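PDB 1QNR: endo-1,4-b-d-mannanase from Trichoderma reesei, which catalyses the endo-hydrolysis of internal beta-1,4-mannosidic linkages in mannans, polysaccharides with a backbone built on mannose. Local coordinates for residues A[163-168]-A[199-204]. Numbering follows the deposited sequence.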
ATOM      1  N   ALA A 163       7.327  -5.098  -2.505  1.00  7.11           N
ATOM      2  CA  ALA A 163       8.008  -3.790  -2.352  1.00  6.42           C
ATOM      3  C   ALA A 163       7.839  -3.250  -0.909  1.00  6.09           C
ATOM      4  O   ALA A 163       6.767  -3.440  -0.283  1.00  7.27           O
ATOM      5  CB  ALA A 163       7.390  -2.748  -3.318  1.00  7.88           C
ATOM      6  N   TRP A 164       8.843  -2.462  -0.513  1.00  7.69           N
ATOM      7  CA  TRP A 164       8.704  -1.610   0.704  1.00  6.54           C
ATOM      8  C   TRP A 164       8.004  -0.311   0.247  1.00  7.37           C
ATOM      9  O   TRP A 164       8.236   0.160  -0.905  1.00  9.36           O
ATOM     10  CB  TRP A 164      10.088  -1.267   1.252  1.00  7.32           C
ATOM     11  CG  TRP A 164      10.885  -2.471   1.718  1.00  7.31           C
ATOM     12  CD1 TRP A 164      12.076  -2.890   1.228  1.00  9.56           C
ATOM     13  CD2 TRP A 164      10.473  -3.413   2.729  1.00  6.54           C
ATOM     14  NE1 TRP A 164      12.497  -4.025   1.913  1.00  8.92           N
ATOM     15  CE2 TRP A 164      11.484  -4.400   2.783  1.00  7.10           C
ATOM     16  CE3 TRP A 164       9.334  -3.554   3.548  1.00  7.52           C
ATOM     17  CZ2 TRP A 164      11.483  -5.466   3.689  1.00  9.41           C
ATOM     18  CZ3 TRP A 164       9.273  -4.666   4.413  1.00  9.88           C
ATOM     19  CH2 TRP A 164      10.338  -5.604   4.438  1.00  9.73           C
ATOM     20  N   GLU A 165       7.180   0.265   1.112  1.00  7.13           N
ATOM     21  CA  GLU A 165       6.412   1.477   0.764  1.00  7.00           C
ATOM     22  C   GLU A 165       6.601   2.460   1.900  1.00  6.01           C
ATOM     23  O   GLU A 165       6.463   2.194   3.103  1.00  7.16           O
ATOM     24  CB  GLU A 165       4.950   1.063   0.510  1.00  7.61           C
ATOM     25  CG  GLU A 165       4.036   2.265   0.154  1.00  8.24           C
ATOM     26  CD  GLU A 165       2.743   1.735  -0.479  1.00  7.86           C
ATOM     27  OE1 GLU A 165       1.836   1.400   0.316  1.00  8.67           O
ATOM     28  OE2 GLU A 165       2.797   1.573  -1.748  1.00  9.44           O
ATOM     29  N   LEU A 166       6.949   3.727   1.489  1.00  7.17           N
ATOM     30  CA  LEU A 166       7.301   4.714   2.524  1.00  7.61           C
ATOM     31  C   LEU A 166       6.119   5.005   3.426  1.00  7.34           C
ATOM     32  O   LEU A 166       6.346   5.129   4.678  1.00  8.99           O
ATOM     33  CB  LEU A 166       7.890   5.971   1.861  1.00  8.09           C
ATOM     34  CG  LEU A 166       9.085   5.785   0.915  1.00  9.02           C
ATOM     35  CD1 LEU A 166       9.740   7.182   0.659  1.00  9.44           C
ATOM     36  CD2 LEU A 166      10.091   4.765   1.419  1.00 12.00           C
ATOM     37  N   GLY A 167       4.880   5.147   2.929  1.00  6.53           N
ATOM     38  CA  GLY A 167       3.753   5.333   3.861  1.00  6.74           C
ATOM     39  C   GLY A 167       2.461   5.077   3.089  1.00  6.79           C
ATOM     40  O   GLY A 167       2.421   4.925   1.853  1.00  7.48           O
ATOM     41  N   ASN A 168       1.365   5.016   3.882  1.00  6.89           N
ATOM     42  CA  ASN A 168       0.035   4.985   3.255  1.00  7.17           C
ATOM     43  C   ASN A 168      -0.443   6.433   2.996  1.00  7.08           C
ATOM     44  O   ASN A 168      -0.759   7.147   3.979  1.00  7.66           O
ATOM     45  CB  ASN A 168      -0.979   4.287   4.136  1.00  6.79           C
ATOM     46  CG  ASN A 168      -2.388   4.281   3.499  1.00  5.98           C
ATOM     47  OD1 ASN A 168      -2.576   3.876   2.332  1.00  8.01           O
ATOM     48  ND2 ASN A 168      -3.352   4.759   4.275  1.00  9.20           N
ATOM     49  N   LEU A 199      12.232  -3.939  -4.444  1.00  7.69           N
ATOM     50  CA  LEU A 199      11.707  -2.681  -4.954  1.00  7.28           C
ATOM     51  C   LEU A 199      11.192  -1.748  -3.841  1.00  8.22           C
ATOM     52  O   LEU A 199      10.848  -2.216  -2.735  1.00  8.84           O
ATOM     53  CB  LEU A 199      10.498  -3.011  -5.866  1.00  7.95           C
ATOM     54  CG  LEU A 199      10.833  -3.910  -7.076  1.00  8.11           C
ATOM     55  CD1 LEU A 199       9.530  -4.294  -7.854  1.00 10.86           C
ATOM     56  CD2 LEU A 199      11.865  -3.253  -8.021  1.00  9.38           C
ATOM     57  N   VAL A 200      11.200  -0.429  -4.071  1.00  7.93           N
ATOM     58  CA  VAL A 200      10.716   0.592  -3.146  1.00  7.65           C
ATOM     59  C   VAL A 200       9.763   1.535  -3.909  1.00  7.40           C
ATOM     60  O   VAL A 200       9.984   1.926  -5.052  1.00  7.99           O
ATOM     61  CB  VAL A 200      11.874   1.380  -2.538  1.00  8.70           C
ATOM     62  CG1 VAL A 200      11.458   2.441  -1.494  1.00  9.02           C
ATOM     63  CG2 VAL A 200      12.901   0.447  -1.839  1.00  9.32           C
ATOM     64  N   THR A 201       8.668   1.965  -3.203  1.00  6.90           N
ATOM     65  CA  THR A 201       7.686   2.866  -3.813  1.00  7.78           C
ATOM     66  C   THR A 201       7.161   3.843  -2.733  1.00  6.32           C
ATOM     67  O   THR A 201       7.368   3.626  -1.519  1.00  7.84           O
ATOM     68  CB  THR A 201       6.520   2.081  -4.475  1.00  8.86           C
ATOM     69  OG1 THR A 201       5.713   2.978  -5.296  1.00  9.45           O
ATOM     70  CG2 THR A 201       5.661   1.417  -3.424  1.00  8.29           C
ATOM     71  N   LEU A 202       6.513   4.945  -3.127  1.00  8.32           N
ATOM     72  CA  LEU A 202       6.099   5.975  -2.188  1.00  8.42           C
ATOM     73  C   LEU A 202       4.771   5.642  -1.451  1.00  7.08           C
ATOM     74  O   LEU A 202       4.765   5.889  -0.215  1.00  8.08           O
ATOM     75  CB  LEU A 202       5.955   7.316  -2.978  1.00  9.45           C
ATOM     76  CG  LEU A 202       5.514   8.559  -2.160  1.00  8.73           C
ATOM     77  CD1 LEU A 202       6.372   8.808  -0.924  1.00  8.97           C
ATOM     78  CD2 LEU A 202       5.532   9.826  -3.069  1.00 10.07           C
ATOM     79  N   GLY A 203       3.743   5.117  -2.134  1.00  7.23           N
ATOM     80  CA  GLY A 203       2.456   4.910  -1.462  1.00  8.33           C
ATOM     81  C   GLY A 203       1.472   6.081  -1.566  1.00  8.03           C
ATOM     82  O   GLY A 203       0.457   6.052  -0.890  1.00  8.34           O
ATOM     83  N   ASP A 204       1.836   7.122  -2.313  1.00  8.51           N
ATOM     84  CA  ASP A 204       0.898   8.245  -2.499  1.00  8.69           C
ATOM     85  C   ASP A 204      -0.289   7.870  -3.354  1.00  8.87           C
ATOM     86  O   ASP A 204      -0.372   6.887  -4.101  1.00  8.83           O
ATOM     87  CB  ASP A 204       1.696   9.431  -3.120  1.00 10.39           C
ATOM     88  CG  ASP A 204       2.175   9.062  -4.504  1.00 12.15           C
ATOM     89  OD1 ASP A 204       2.904   8.029  -4.664  1.00 12.30           O
ATOM     90  OD2 ASP A 204       1.835   9.771  -5.508  1.00 15.86           O
TER
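Glu-165 carries its CG anti to the backbone N (chi1 179°) and stays extended at the next bond, which lays its carboxylate alongside Thr-201 and over Gly-203. Thr-201 in turn has its OG1 anti to its own nitrogen and bonded to the carbonyl of Phe-237, leaving the CG2 methyl beside the acid, 3.3 Å from Glu-165 OE2. The two segments illustrate how neighbouring strands of a (beta/alpha)8 barrel are joined: strands 161-165 and 199-201 are parallel, linked through helix 178-194 in a beta-alpha-beta unit. The rungs alternate in direction, Trp-164 N giving to Leu-199 O, Thr-201 N to Trp-164 O, and Leu-166 N to Thr-201 O, each 3.0 Å. Beyond the strands the ladder runs on, with Gly-167 N bound to Leu-202 O at 3.2 Å. Inside the barrel, Glu-165 CD rests 3.3 Å from Gly-203 CA while OE1 forms a salt bridge with Arg-54; an alanine here would probably leave the Arg-54 guanidinium without this anionic mate and open a gap beside Gly-203. On the side of Val-200, against helix 178-194, the Leu-166 side chain, just past the strand end, crosses that of Val-200 at about a right angle, Leu-166 CD2 lying 4.0 Å from Val-200 CG1. Gly-203 sits at a positive phi (91°), with Glu-165 CG and Gly-167 O where a CB would point, and its CA makes a C-H...O contact of 3.3 Å with Gly-167 O.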